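Local coordinates for uncharacterized protein (PDB 3GG7) that binds manganese and is probably a metal-dependent hydrolase of the TatD type, acting on ester bonds, although its substrate is unknown, at residues Asn134-Asn139 with Leu163-Ser168; Gly97-Gln102 with Arg126-Glu131; Ala69-Phe74 with Phe103-His108; Leu182-Pro187 with Ser220-Ile225; Thr172-Gln177 with Lys213-Gly218. One frame throughout, in Å; residues are numbered along the deposited sequence.

Overall arrangement
The chain folds as a TIM-type barrel. Interactions 3, 2, 1, 5 and 4 open in that order along the chain. Interactions 2 and 3 share helix 99-115, with centres about 14 Å apart. Interactions 1 and 2 share helix 129-138, with centres about 15 Å apart. Interactions 4 and 5 share helix 212-223, with centres about 10 Å apart, and touch through I183 and V174. Interaction 1 reaches interaction 3 through C135 and F106, and interaction 4 through F167 and M186. Interactions 3 and 4 lie on opposite sides of the chain's centre. The contacts thus join neighbouring helices, or a helix and the turn beside it, around the barrel that carries the manganese site.

Interaction 1. Residues Asn134-Asn139 with Leu163-Ser168; sequences NCLEAN and LGCWFS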
# COMPACT_ATOMS: atom_id res chain seq x y z
N ASN A 134 -4.35 14.37 -8.54
CA ASN A 134 -3.99 15.12 -9.76
C ASN A 134 -2.96 14.33 -10.57
O ASN A 134 -3.07 14.19 -11.80
CB ASN A 134 -3.46 16.53 -9.43
CG ASN A 134 -4.55 17.45 -8.90
OD1 ASN A 134 -5.72 17.19 -9.10
ND2 ASN A 134 -4.16 18.49 -8.18
N CYS A 135 -1.99 13.74 -9.87
CA CYS A 135 -0.95 12.95 -10.56
C CYS A 135 -1.54 11.71 -11.21
O CYS A 135 -1.14 11.36 -12.30
CB CYS A 135 0.18 12.53 -9.59
SG CYS A 135 1.21 13.87 -8.98
N LEU A 136 -2.44 11.03 -10.52
CA LEU A 136 -3.04 9.82 -11.05
C LEU A 136 -3.94 10.16 -12.24
O LEU A 136 -3.96 9.43 -13.22
CB LEU A 136 -3.86 9.10 -9.99
CG LEU A 136 -3.03 8.46 -8.88
CD1 LEU A 136 -3.93 7.91 -7.79
CD2 LEU A 136 -2.10 7.38 -9.43
N GLU A 137 -4.67 11.26 -12.12
CA GLU A 137 -5.54 11.69 -13.23
C GLU A 137 -4.72 12.01 -14.48
O GLU A 137 -5.16 11.75 -15.60
CB GLU A 137 -6.38 12.90 -12.84
CG GLU A 137 -7.41 13.21 -13.91
CD GLU A 137 -8.52 14.10 -13.43
OE1 GLU A 137 -9.55 14.15 -14.13
OE2 GLU A 137 -8.36 14.75 -12.38
N ALA A 138 -3.52 12.55 -14.28
CA ALA A 138 -2.63 12.92 -15.37
C ALA A 138 -1.90 11.72 -15.98
O ALA A 138 -1.34 11.80 -17.08
CB ALA A 138 -1.61 13.94 -14.88
N ASN A 139 -1.91 10.60 -15.25
CA ASN A 139 -1.19 9.39 -15.64
C ASN A 139 -2.08 8.16 -15.49
O ASN A 139 -1.73 7.26 -14.73
CB ASN A 139 0.04 9.21 -14.73
CG ASN A 139 1.09 10.29 -14.93
OD1 ASN A 139 1.96 10.16 -15.80
ND2 ASN A 139 1.04 11.34 -14.12
N LEU A 163 -11.90 8.21 -9.95
CA LEU A 163 -10.68 7.98 -10.71
C LEU A 163 -10.24 6.50 -10.77
O LEU A 163 -9.19 6.18 -11.34
CB LEU A 163 -9.53 8.82 -10.13
CG LEU A 163 -9.67 10.32 -10.42
CD1 LEU A 163 -8.74 11.12 -9.52
CD2 LEU A 163 -9.39 10.62 -11.89
N GLY A 164 -11.03 5.62 -10.17
CA GLY A 164 -10.74 4.18 -10.22
C GLY A 164 -9.77 3.70 -9.15
O GLY A 164 -9.16 2.62 -9.31
N CYS A 165 -9.63 4.45 -8.06
CA CYS A 165 -8.75 4.02 -6.97
C CYS A 165 -9.38 2.89 -6.19
O CYS A 165 -10.62 2.79 -6.06
CB CYS A 165 -8.45 5.15 -5.99
SG CYS A 165 -7.42 6.47 -6.66
N TRP A 166 -8.49 2.02 -5.69
CA TRP A 166 -8.80 1.05 -4.65
C TRP A 166 -8.25 1.55 -3.32
O TRP A 166 -7.58 2.58 -3.30
CB TRP A 166 -8.18 -0.31 -4.98
CG TRP A 166 -8.72 -1.00 -6.21
CD1 TRP A 166 -8.88 -0.48 -7.45
CD2 TRP A 166 -9.11 -2.35 -6.29
NE1 TRP A 166 -9.38 -1.43 -8.31
CE2 TRP A 166 -9.51 -2.60 -7.62
CE3 TRP A 166 -9.16 -3.39 -5.36
CZ2 TRP A 166 -9.97 -3.84 -8.04
CZ3 TRP A 166 -9.60 -4.63 -5.79
CH2 TRP A 166 -10.03 -4.83 -7.11
N PHE A 167 -8.52 0.84 -2.22
CA PHE A 167 -8.15 1.27 -0.89
C PHE A 167 -7.70 0.11 -0.06
O PHE A 167 -8.38 -0.91 -0.04
CB PHE A 167 -9.36 1.97 -0.21
CG PHE A 167 -9.95 3.03 -1.06
CD1 PHE A 167 -9.46 4.34 -0.99
CD2 PHE A 167 -10.92 2.73 -2.00
CE1 PHE A 167 -9.95 5.32 -1.82
CE2 PHE A 167 -11.41 3.70 -2.85
CZ PHE A 167 -10.94 5.01 -2.75
N SER A 168 -6.58 0.26 0.64
CA SER A 168 -6.21 -0.71 1.64
C SER A 168 -6.32 -0.04 3.00
O SER A 168 -5.79 1.04 3.23
CB SER A 168 -4.81 -1.34 1.37
OG SER A 168 -3.78 -0.36 1.29
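E137 lays the aliphatic part of its side chain against a methyl group of L163. Its CB is 3.9 Å from L163 CD2. CG comes closest, at 3.8 Å from that methyl carbon. CD follows at 3.9 Å from L163 CD2, and OE1 grazes the same carbon at 4.2 Å. The chain is extended, with CG anti to the backbone N (chi1 -172°), and it crosses the leucine at about a right angle. One methyl therefore serves most of the glutamate's length. The acid end has its own partner: OE2 forms a salt bridge with R159 of helix 154-162, and the same guanidinium also bonds N134.

One residue earlier on the helix, L136 points toward the other segment. Its CD1 meets C165 SG at 3.9 Å, an apolar contact between two buried side chains. Between L163 and C165, G164 follows helix 154-162 and closes it in a Schellman motif. Its positive phi turns the chain on into strand 166-169. The contact thus joins helix 129-138 to the turn that leads from the next helix into its strand, part of the alternating beta-alpha pattern of the TIM barrel. The salt bridge to R159 probably helps hold the glutamate extended, so that its methylenes stay on L163 while its charge is met by arginine.

Interaction 2. Residues Gly97-Gln102 with Arg126-Glu131; sequences GTWTQQ and RRAESE
W99 reaches across to A128 and E131, joining the first turns of two successive helices of the TIM barrel, 99-115 and 129-138. The tryptophan CG lies trans to the backbone N (chi1 -179°), and this sends the indole toward the second helix. The six-membered part of the ring does the touching. Its CH2 meets A128 CB at 4.1 Å, with the methyl at the ring edge and near its plane.

E131 comes to the same end of the indole with its aliphatic carbons. Its CB also lies at the edge, in the ring plane, 4.0 Å from W99 CH2. The next carbon, CG, approaches obliquely. A bend at chi2 (67°) turns the rest of the glutamate, and the carboxylate plane stands 73° from the ring plane. The two side chains cross at about a right angle, and the indole meets methylenes rather than the acid group.

A128 takes the N-cap position of helix 129-138, so its methyl meets the ring right at the helix start. Just before it, R127 NH1 lies over the face of the R126 guanidinium and also bonds S92. On the other helix, Q102 NE2 gives a hydrogen bond to T98 OG1 at 3.3 Å, while Q102 OE1 accepts one from the backbone of D90. The shortest approach across the contact is W99 CZ2 to E131 CG, at 3.8 Å.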
# COMPACT_ATOMS: atom_id res chain seq x y z
N GLY A 97 10.22 21.03 2.31
CA GLY A 97 11.39 21.43 1.56
C GLY A 97 11.79 20.41 0.50
O GLY A 97 12.53 20.73 -0.43
N THR A 98 11.31 19.18 0.64
CA THR A 98 11.55 18.14 -0.36
C THR A 98 10.44 17.98 -1.40
O THR A 98 10.49 17.07 -2.24
CB THR A 98 11.78 16.77 0.31
OG1 THR A 98 10.54 16.23 0.80
CG2 THR A 98 12.80 16.91 1.46
N TRP A 99 9.45 18.88 -1.37
CA TRP A 99 8.27 18.71 -2.21
C TRP A 99 8.57 18.57 -3.70
O TRP A 99 8.06 17.66 -4.36
CB TRP A 99 7.25 19.85 -1.98
CG TRP A 99 6.04 19.65 -2.82
CD1 TRP A 99 5.73 20.28 -3.99
CD2 TRP A 99 5.01 18.69 -2.60
NE1 TRP A 99 4.56 19.79 -4.50
CE2 TRP A 99 4.09 18.81 -3.67
CE3 TRP A 99 4.76 17.73 -1.61
CZ2 TRP A 99 2.94 18.04 -3.75
CZ3 TRP A 99 3.61 16.97 -1.70
CH2 TRP A 99 2.72 17.13 -2.75
N THR A 100 9.39 19.48 -4.26
CA THR A 100 9.76 19.40 -5.68
C THR A 100 10.36 18.03 -6.04
O THR A 100 10.01 17.44 -7.07
CB THR A 100 10.76 20.51 -6.09
OG1 THR A 100 10.11 21.79 -5.94
CG2 THR A 100 11.20 20.35 -7.55
N GLN A 101 11.23 17.53 -5.17
CA GLN A 101 11.85 16.22 -5.38
C GLN A 101 10.82 15.09 -5.24
O GLN A 101 10.84 14.13 -6.00
CB GLN A 101 13.06 16.00 -4.44
CG GLN A 101 13.66 14.57 -4.41
CD GLN A 101 14.40 14.16 -5.68
OE1 GLN A 101 14.33 14.82 -6.72
NE2 GLN A 101 15.14 13.04 -5.60
N GLN A 102 9.93 15.18 -4.25
CA GLN A 102 8.87 14.18 -4.13
C GLN A 102 8.04 14.10 -5.41
O GLN A 102 7.74 13.04 -5.94
CB GLN A 102 7.91 14.52 -3.01
CG GLN A 102 8.41 14.32 -1.62
CD GLN A 102 7.27 14.47 -0.63
OE1 GLN A 102 6.22 13.85 -0.84
NE2 GLN A 102 7.43 15.31 0.38
N ARG A 126 -0.60 10.83 2.53
CA ARG A 126 -0.83 11.63 3.74
C ARG A 126 -0.62 13.13 3.52
O ARG A 126 0.45 13.59 3.11
CB ARG A 126 0.07 11.18 4.87
CG ARG A 126 -0.23 11.88 6.16
CD ARG A 126 0.89 11.68 7.16
NE ARG A 126 0.47 12.09 8.49
CZ ARG A 126 1.29 12.22 9.53
NH1 ARG A 126 2.59 11.98 9.40
NH2 ARG A 126 0.80 12.59 10.71
N ARG A 127 -1.69 13.88 3.79
CA ARG A 127 -1.67 15.35 3.66
C ARG A 127 -1.39 15.87 2.24
O ARG A 127 -1.03 17.03 2.07
CB ARG A 127 -0.72 15.96 4.71
CG ARG A 127 -1.11 15.65 6.13
CD ARG A 127 0.03 15.92 7.06
NE ARG A 127 -0.37 15.92 8.47
CZ ARG A 127 0.48 15.95 9.48
NH1 ARG A 127 1.79 15.97 9.26
NH2 ARG A 127 0.03 15.94 10.74
N ALA A 128 -1.59 15.02 1.24
CA ALA A 128 -1.32 15.32 -0.15
C ALA A 128 -2.29 14.59 -1.07
O ALA A 128 -1.97 14.28 -2.20
CB ALA A 128 0.13 14.95 -0.48
N GLU A 129 -3.50 14.35 -0.57
CA GLU A 129 -4.45 13.52 -1.27
C GLU A 129 -4.84 14.14 -2.61
O GLU A 129 -4.83 13.45 -3.65
CB GLU A 129 -5.66 13.23 -0.37
CG GLU A 129 -5.33 12.45 0.91
CD GLU A 129 -4.90 13.30 2.10
OE1 GLU A 129 -4.86 14.54 1.93
OE2 GLU A 129 -4.58 12.73 3.19
N SER A 130 -5.17 15.44 -2.61
CA SER A 130 -5.55 16.10 -3.85
C SER A 130 -4.42 16.10 -4.88
O SER A 130 -4.65 15.93 -6.07
CB SER A 130 -6.01 17.53 -3.57
OG SER A 130 -7.33 17.51 -3.04
N GLU A 131 -3.17 16.24 -4.40
CA GLU A 131 -2.03 16.27 -5.31
C GLU A 131 -1.76 14.88 -5.87
O GLU A 131 -1.45 14.73 -7.04
CB GLU A 131 -0.78 16.82 -4.62
CG GLU A 131 -0.86 18.32 -4.22
CD GLU A 131 -1.87 18.63 -3.13
OE1 GLU A 131 -1.95 17.89 -2.12
OE2 GLU A 131 -2.61 19.66 -3.29

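Interaction 3. Residues Ala69-Phe74 with Phe103-His108; sequences ADLPWF and FAVFQH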
# COMPACT_ATOMS: atom_id res chain seq x y z
N ALA A 69 19.95 9.38 -5.19
CA ALA A 69 20.79 8.68 -6.16
C ALA A 69 20.36 7.26 -6.45
O ALA A 69 20.86 6.64 -7.39
CB ALA A 69 22.22 8.67 -5.68
N ASP A 70 19.43 6.73 -5.66
CA ASP A 70 18.95 5.37 -5.92
C ASP A 70 17.92 5.32 -7.07
O ASP A 70 17.56 4.22 -7.52
CB ASP A 70 18.26 4.80 -4.68
CG ASP A 70 19.18 4.56 -3.49
OD1 ASP A 70 20.44 4.64 -3.61
OD2 ASP A 70 18.61 4.29 -2.40
N LEU A 71 17.45 6.47 -7.54
CA LEU A 71 16.36 6.48 -8.55
C LEU A 71 16.56 5.57 -9.76
O LEU A 71 15.63 4.86 -10.14
CB LEU A 71 16.02 7.90 -8.99
CG LEU A 71 14.77 8.01 -9.86
CD1 LEU A 71 13.52 7.48 -9.14
CD2 LEU A 71 14.59 9.47 -10.24
N PRO A 72 17.76 5.52 -10.35
CA PRO A 72 17.91 4.65 -11.53
C PRO A 72 17.64 3.15 -11.33
O PRO A 72 17.36 2.44 -12.30
CB PRO A 72 19.36 4.87 -11.95
CG PRO A 72 19.77 6.12 -11.31
CD PRO A 72 18.98 6.29 -10.08
N TRP A 73 17.72 2.66 -10.09
CA TRP A 73 17.41 1.28 -9.80
C TRP A 73 15.91 0.98 -9.96
O TRP A 73 15.52 -0.16 -10.12
CB TRP A 73 17.93 0.91 -8.41
CG TRP A 73 19.42 0.60 -8.46
CD1 TRP A 73 19.96 -0.63 -8.66
CD2 TRP A 73 20.52 1.51 -8.35
NE1 TRP A 73 21.33 -0.56 -8.66
CE2 TRP A 73 21.70 0.74 -8.48
CE3 TRP A 73 20.64 2.88 -8.17
CZ2 TRP A 73 22.97 1.31 -8.43
CZ3 TRP A 73 21.92 3.45 -8.12
CH2 TRP A 73 23.06 2.65 -8.25
N PHE A 74 15.08 2.01 -9.94
CA PHE A 74 13.65 1.81 -10.12
C PHE A 74 13.39 1.23 -11.52
O PHE A 74 12.80 0.17 -11.64
CB PHE A 74 12.80 3.08 -9.87
CG PHE A 74 11.34 2.80 -9.90
CD1 PHE A 74 10.69 2.28 -8.79
CD2 PHE A 74 10.62 2.99 -11.06
CE1 PHE A 74 9.32 1.98 -8.86
CE2 PHE A 74 9.27 2.69 -11.12
CZ PHE A 74 8.64 2.19 -10.03
N PHE A 103 7.65 15.26 -5.91
CA PHE A 103 6.80 15.31 -7.10
C PHE A 103 7.54 14.74 -8.32
O PHE A 103 7.02 13.93 -9.06
CB PHE A 103 6.35 16.76 -7.32
CG PHE A 103 5.49 16.96 -8.53
CD1 PHE A 103 4.12 17.08 -8.40
CD2 PHE A 103 6.07 17.09 -9.78
CE1 PHE A 103 3.32 17.30 -9.52
CE2 PHE A 103 5.28 17.30 -10.92
CZ PHE A 103 3.91 17.40 -10.78
N ALA A 104 8.80 15.15 -8.50
CA ALA A 104 9.62 14.66 -9.58
C ALA A 104 9.73 13.14 -9.58
O ALA A 104 9.55 12.49 -10.62
CB ALA A 104 11.00 15.29 -9.52
N VAL A 105 10.03 12.57 -8.41
CA VAL A 105 10.17 11.13 -8.30
C VAL A 105 8.85 10.40 -8.58
O VAL A 105 8.82 9.40 -9.30
CB VAL A 105 10.72 10.73 -6.90
CG1 VAL A 105 10.56 9.24 -6.65
CG2 VAL A 105 12.18 11.12 -6.79
N PHE A 106 7.76 10.85 -7.97
CA PHE A 106 6.49 10.19 -8.17
C PHE A 106 6.03 10.26 -9.63
O PHE A 106 5.54 9.28 -10.20
CB PHE A 106 5.42 10.81 -7.24
CG PHE A 106 4.13 10.06 -7.20
CD1 PHE A 106 4.06 8.68 -7.15
CD2 PHE A 106 2.93 10.77 -7.18
CE1 PHE A 106 2.82 8.03 -7.09
CE2 PHE A 106 1.71 10.14 -7.14
CZ PHE A 106 1.63 8.79 -7.09
N GLN A 107 6.22 11.42 -10.25
CA GLN A 107 5.85 11.56 -11.67
C GLN A 107 6.69 10.61 -12.52
O GLN A 107 6.17 9.94 -13.42
CB GLN A 107 6.06 12.99 -12.12
CG GLN A 107 5.96 13.19 -13.61
CD GLN A 107 6.08 14.65 -13.96
OE1 GLN A 107 7.19 15.19 -14.04
NE2 GLN A 107 4.94 15.30 -14.15
N HIS A 108 7.99 10.53 -12.22
CA HIS A 108 8.91 9.60 -12.91
C HIS A 108 8.40 8.17 -12.77
O HIS A 108 8.34 7.41 -13.74
CB HIS A 108 10.34 9.73 -12.36
CG HIS A 108 11.29 8.67 -12.84
ND1 HIS A 108 12.12 8.85 -13.94
CD2 HIS A 108 11.58 7.45 -12.35
CE1 HIS A 108 12.86 7.77 -14.10
NE2 HIS A 108 12.55 6.90 -13.15
O HOH W 1 14.31 4.79 -12.68
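L71 sits over one face of the H108 imidazole, and the two side chains come from opposite directions. The leucine CD2 stands 4.2 Å from the ring centroid, only 10° off the ring normal. This is a CH-pi contact. The other methyl, CD1, reaches the rim of the ring, 3.8 Å from H108 CD2. It also packs at 4.2 Å against CG1 of V105, about one turn before H108 on the same helix. Both residues have CG anti to the backbone N (chi1 -171° for L71 and 171° for H108), which carries each group out toward the other.

The edge of the same imidazole is used by water. Water 1 lies in the ring plane, 2.8 Å from H108 NE2, and donates a hydrogen bond to L71 O at 2.9 Å. The leucine is thus met twice, by its side chain over the ring and by its carbonyl through the water at the ring edge.

The contact joins the turn that leads into helix 72-77 to helix 99-115 in the TIM barrel. F59 touches both L71 and V105 from a nearby loop. F74 lies against V84 of strand 83-88, while F103 and F106, on the longer helix, touch C135 of helix 129-138.

Interaction 4. Residues Leu182-Pro187 with Ser220-Ile225; sequences LIRSMP and SKIWQI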
# COMPACT_ATOMS: atom_id res chain seq x y z
N LEU A 182 -15.14 7.05 6.30
CA LEU A 182 -14.48 6.90 5.01
C LEU A 182 -14.77 5.52 4.41
O LEU A 182 -15.13 5.38 3.26
CB LEU A 182 -12.97 7.14 5.16
CG LEU A 182 -12.49 8.59 5.36
CD1 LEU A 182 -11.01 8.64 5.78
CD2 LEU A 182 -12.72 9.37 4.08
N ILE A 183 -14.62 4.48 5.22
CA ILE A 183 -14.90 3.10 4.77
C ILE A 183 -16.32 2.93 4.24
O ILE A 183 -16.53 2.31 3.20
CB ILE A 183 -14.57 2.09 5.91
CG1 ILE A 183 -13.05 2.05 6.17
CG2 ILE A 183 -15.13 0.69 5.57
CD1 ILE A 183 -12.63 1.29 7.44
N ARG A 184 -17.31 3.54 4.91
CA ARG A 184 -18.70 3.45 4.44
C ARG A 184 -18.94 4.03 3.03
O ARG A 184 -19.84 3.57 2.32
CB ARG A 184 -19.66 4.09 5.44
CG ARG A 184 -19.78 3.30 6.71
CD ARG A 184 -20.92 3.78 7.57
NE ARG A 184 -20.59 3.54 8.97
CZ ARG A 184 -20.02 4.42 9.79
NH1 ARG A 184 -19.74 5.66 9.40
NH2 ARG A 184 -19.76 4.05 11.03
N SER A 185 -18.12 5.00 2.61
CA SER A 185 -18.20 5.54 1.25
C SER A 185 -17.48 4.73 0.15
O SER A 185 -17.69 4.95 -1.06
CB SER A 185 -17.72 6.99 1.24
OG SER A 185 -18.62 7.77 1.99
N MET A 186 -16.68 3.76 0.57
CA MET A 186 -15.89 2.96 -0.37
C MET A 186 -16.72 1.81 -0.93
O MET A 186 -17.41 1.12 -0.17
CB MET A 186 -14.66 2.37 0.37
CG MET A 186 -13.66 3.38 0.90
SD MET A 186 -12.31 2.58 1.85
CE MET A 186 -11.41 4.01 2.41
N PRO A 187 -16.65 1.58 -2.26
CA PRO A 187 -17.26 0.38 -2.79
C PRO A 187 -16.58 -0.85 -2.19
O PRO A 187 -15.34 -0.92 -2.13
CB PRO A 187 -17.03 0.47 -4.31
CG PRO A 187 -16.14 1.63 -4.50
CD PRO A 187 -16.00 2.40 -3.30
N SER A 220 -16.13 -6.33 9.61
CA SER A 220 -17.33 -7.13 9.92
C SER A 220 -18.37 -6.24 10.63
O SER A 220 -19.56 -6.29 10.31
CB SER A 220 -16.96 -8.34 10.80
OG SER A 220 -18.10 -9.06 11.23
N LYS A 221 -17.90 -5.43 11.56
CA LYS A 221 -18.77 -4.54 12.34
C LYS A 221 -19.32 -3.39 11.49
O LYS A 221 -20.52 -3.07 11.55
CB LYS A 221 -18.02 -3.96 13.53
CG LYS A 221 -17.62 -4.96 14.59
CD LYS A 221 -16.87 -4.26 15.72
CE LYS A 221 -16.45 -5.20 16.84
NZ LYS A 221 -16.58 -4.57 18.20
N ILE A 222 -18.44 -2.76 10.72
CA ILE A 222 -18.83 -1.63 9.88
C ILE A 222 -19.78 -2.06 8.76
O ILE A 222 -20.78 -1.39 8.50
CB ILE A 222 -17.60 -0.91 9.29
CG1 ILE A 222 -16.78 -0.27 10.41
CG2 ILE A 222 -18.03 0.17 8.33
CD1 ILE A 222 -15.38 0.15 10.00
N TRP A 223 -19.47 -3.18 8.10
CA TRP A 223 -20.29 -3.68 7.01
C TRP A 223 -21.51 -4.46 7.50
O TRP A 223 -22.44 -4.71 6.74
CB TRP A 223 -19.47 -4.58 6.09
CG TRP A 223 -18.44 -3.88 5.23
CD1 TRP A 223 -18.29 -2.53 5.03
CD2 TRP A 223 -17.44 -4.51 4.43
NE1 TRP A 223 -17.24 -2.30 4.16
CE2 TRP A 223 -16.72 -3.50 3.78
CE3 TRP A 223 -17.10 -5.84 4.20
CZ2 TRP A 223 -15.66 -3.78 2.91
CZ3 TRP A 223 -16.04 -6.12 3.34
CH2 TRP A 223 -15.35 -5.09 2.70
N GLN A 224 -21.47 -4.85 8.77
CA GLN A 224 -22.48 -5.72 9.39
C GLN A 224 -22.66 -7.05 8.66
O GLN A 224 -23.77 -7.49 8.37
CB GLN A 224 -23.80 -4.95 9.59
CG GLN A 224 -23.63 -3.79 10.58
CD GLN A 224 -24.89 -2.95 10.79
OE1 GLN A 224 -25.41 -2.34 9.87
NE2 GLN A 224 -25.34 -2.91 12.03
N ILE A 225 -21.53 -7.70 8.35
CA ILE A 225 -21.52 -9.08 7.85
C ILE A 225 -20.50 -9.90 8.67
O ILE A 225 -19.65 -9.32 9.35
CB ILE A 225 -21.22 -9.17 6.33
CG1 ILE A 225 -19.76 -8.82 6.02
CG2 ILE A 225 -22.17 -8.25 5.55
CD1 ILE A 225 -19.43 -8.88 4.53
O HOH W 2 -16.66 -0.27 2.24
O HOH W 3 -21.39 1.08 9.96
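I183 and I222 share one side-chain conformation: CG1 lies trans to the carbonyl carbon (chi1 -68° and -65°), and CG2 trans to the backbone N. This lets CD1 meet CD1 and CG2 meet CG2 across the pair. The CD1 methyls are 3.9 Å apart, and the CG2 methyls 4.0 Å. The two side chains cross at about a right angle. I183 CG2 also touches the indole of W223, 3.9 Å from NE1. The same I222 CG2 methyl also rests against R184 CG at 3.9 Å.

These residues join the last turns of helices 177-185 and 212-223, on the outside of the TIM barrel. V174 of the short helix 171-174 touches both isoleucines, and R188 makes a cation-pi contact with W223.

Two waters bridge the helix ends. Water 2 accepts a bond from W223 NE1 at 2.9 Å and donates to the carbonyls of I183 and M186, tying the indole N-H to the end of helix 177-185. Water 3 accepts from R184 NE at 2.8 Å, in the plane of the guanidinium, and donates to I222 O at 2.9 Å. The arginine chain, extended from CG to NE, carries its nitrogen to that water.

Interaction 5. Residues Thr172-Gln177 with Lys213-Gly218; sequences TMVRTQ and KSVVEG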
# COMPACT_ATOMS: atom_id res chain seq x y z
N THR A 172 -6.22 1.37 12.38
CA THR A 172 -6.63 2.67 12.91
C THR A 172 -7.92 3.13 12.22
O THR A 172 -8.81 3.67 12.87
CB THR A 172 -5.52 3.75 12.79
OG1 THR A 172 -5.23 4.01 11.41
CG2 THR A 172 -4.26 3.31 13.49
N MET A 173 -8.04 2.86 10.93
CA MET A 173 -9.22 3.27 10.16
C MET A 173 -10.52 2.61 10.61
O MET A 173 -11.57 3.26 10.62
CB MET A 173 -8.99 3.03 8.66
CG MET A 173 -7.94 3.94 8.04
SD MET A 173 -7.73 3.71 6.27
CE MET A 173 -9.29 4.36 5.61
N VAL A 174 -10.48 1.33 10.98
CA VAL A 174 -11.70 0.63 11.38
C VAL A 174 -12.12 0.94 12.82
O VAL A 174 -13.25 0.61 13.20
CB VAL A 174 -11.61 -0.91 11.22
CG1 VAL A 174 -11.33 -1.28 9.77
CG2 VAL A 174 -10.59 -1.51 12.18
N ARG A 175 -11.24 1.56 13.60
CA ARG A 175 -11.46 1.86 15.02
C ARG A 175 -11.73 3.34 15.33
O ARG A 175 -11.83 3.72 16.50
CB ARG A 175 -10.24 1.39 15.84
N THR A 176 -11.83 4.19 14.29
CA THR A 176 -12.09 5.62 14.48
C THR A 176 -13.37 6.05 13.75
O THR A 176 -13.77 5.42 12.77
CB THR A 176 -10.91 6.51 13.99
OG1 THR A 176 -10.70 6.33 12.58
CG2 THR A 176 -9.63 6.19 14.76
N GLN A 177 -14.00 7.12 14.24
CA GLN A 177 -15.21 7.67 13.62
C GLN A 177 -14.96 8.10 12.18
O GLN A 177 -15.67 7.65 11.28
CB GLN A 177 -15.75 8.86 14.43
N LYS A 213 -6.14 -9.58 11.19
CA LYS A 213 -7.37 -10.19 11.73
C LYS A 213 -8.27 -9.13 12.38
O LYS A 213 -9.50 -9.18 12.23
CB LYS A 213 -7.03 -11.30 12.73
CG LYS A 213 -8.24 -12.19 13.05
CD LYS A 213 -7.84 -13.45 13.79
CE LYS A 213 -9.08 -14.26 14.18
NZ LYS A 213 -8.75 -15.64 14.68
N SER A 214 -7.67 -8.17 13.09
CA SER A 214 -8.47 -7.09 13.71
C SER A 214 -9.10 -6.13 12.71
O SER A 214 -10.17 -5.57 12.98
CB SER A 214 -7.68 -6.33 14.76
OG SER A 214 -6.63 -5.57 14.22
N VAL A 215 -8.48 -5.94 11.55
CA VAL A 215 -9.09 -5.14 10.52
C VAL A 215 -10.31 -5.87 9.96
O VAL A 215 -11.33 -5.24 9.69
CB VAL A 215 -8.10 -4.82 9.36
CG1 VAL A 215 -8.74 -3.87 8.36
CG2 VAL A 215 -6.81 -4.21 9.91
N VAL A 216 -10.19 -7.18 9.76
CA VAL A 216 -11.30 -7.97 9.23
C VAL A 216 -12.49 -7.93 10.20
O VAL A 216 -13.66 -7.73 9.80
CB VAL A 216 -10.87 -9.43 8.97
CG1 VAL A 216 -12.10 -10.34 8.82
CG2 VAL A 216 -9.98 -9.49 7.73
N GLU A 217 -12.16 -8.08 11.49
CA GLU A 217 -13.16 -7.96 12.55
C GLU A 217 -13.78 -6.56 12.53
O GLU A 217 -15.01 -6.43 12.62
CB GLU A 217 -12.55 -8.28 13.91
CG GLU A 217 -12.21 -9.77 14.04
CD GLU A 217 -11.37 -10.11 15.27
OE1 GLU A 217 -10.84 -9.19 15.92
OE2 GLU A 217 -11.24 -11.33 15.57
N GLY A 218 -12.95 -5.53 12.38
CA GLY A 218 -13.45 -4.15 12.27
C GLY A 218 -14.40 -3.94 11.09
O GLY A 218 -15.45 -3.28 11.22
O HOH W 4 -15.08 -1.34 13.68
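This is a close apolar contact of a valine side chain with a glycine backbone, between the short helix 171-174 and helix 212-223 of the TIM barrel. V174 and G218 have CA atoms 5.2 Å apart. V174 CB stands 3.9 Å from G218 CA, and V174 CG2 is equally near that carbon. With no side chain on G218, V174 rests directly on its CA, and the two backbones come close.

V174 uses its methyls separately. CG1 lies trans to the carbonyl carbon (chi1 -59°) and meets V215 CG1 at 3.9 Å. CG2 lies between the backbone N and the carbonyl carbon and faces the glycine. This methyl also nears S214 O, at 4.2 Å. The two valine side chains cross at about a right angle. V215 is buried, and its side chain lies about 14 Å from the bound manganese ion.

Beyond the contact, T176 is the N-cap of helix 177-185, which follows helix 171-174 in the chain. A water joins the two backbones at the edge of the valine: water 4 donates to V174 O at 2.7 Å and to G218 O at 3.2 Å.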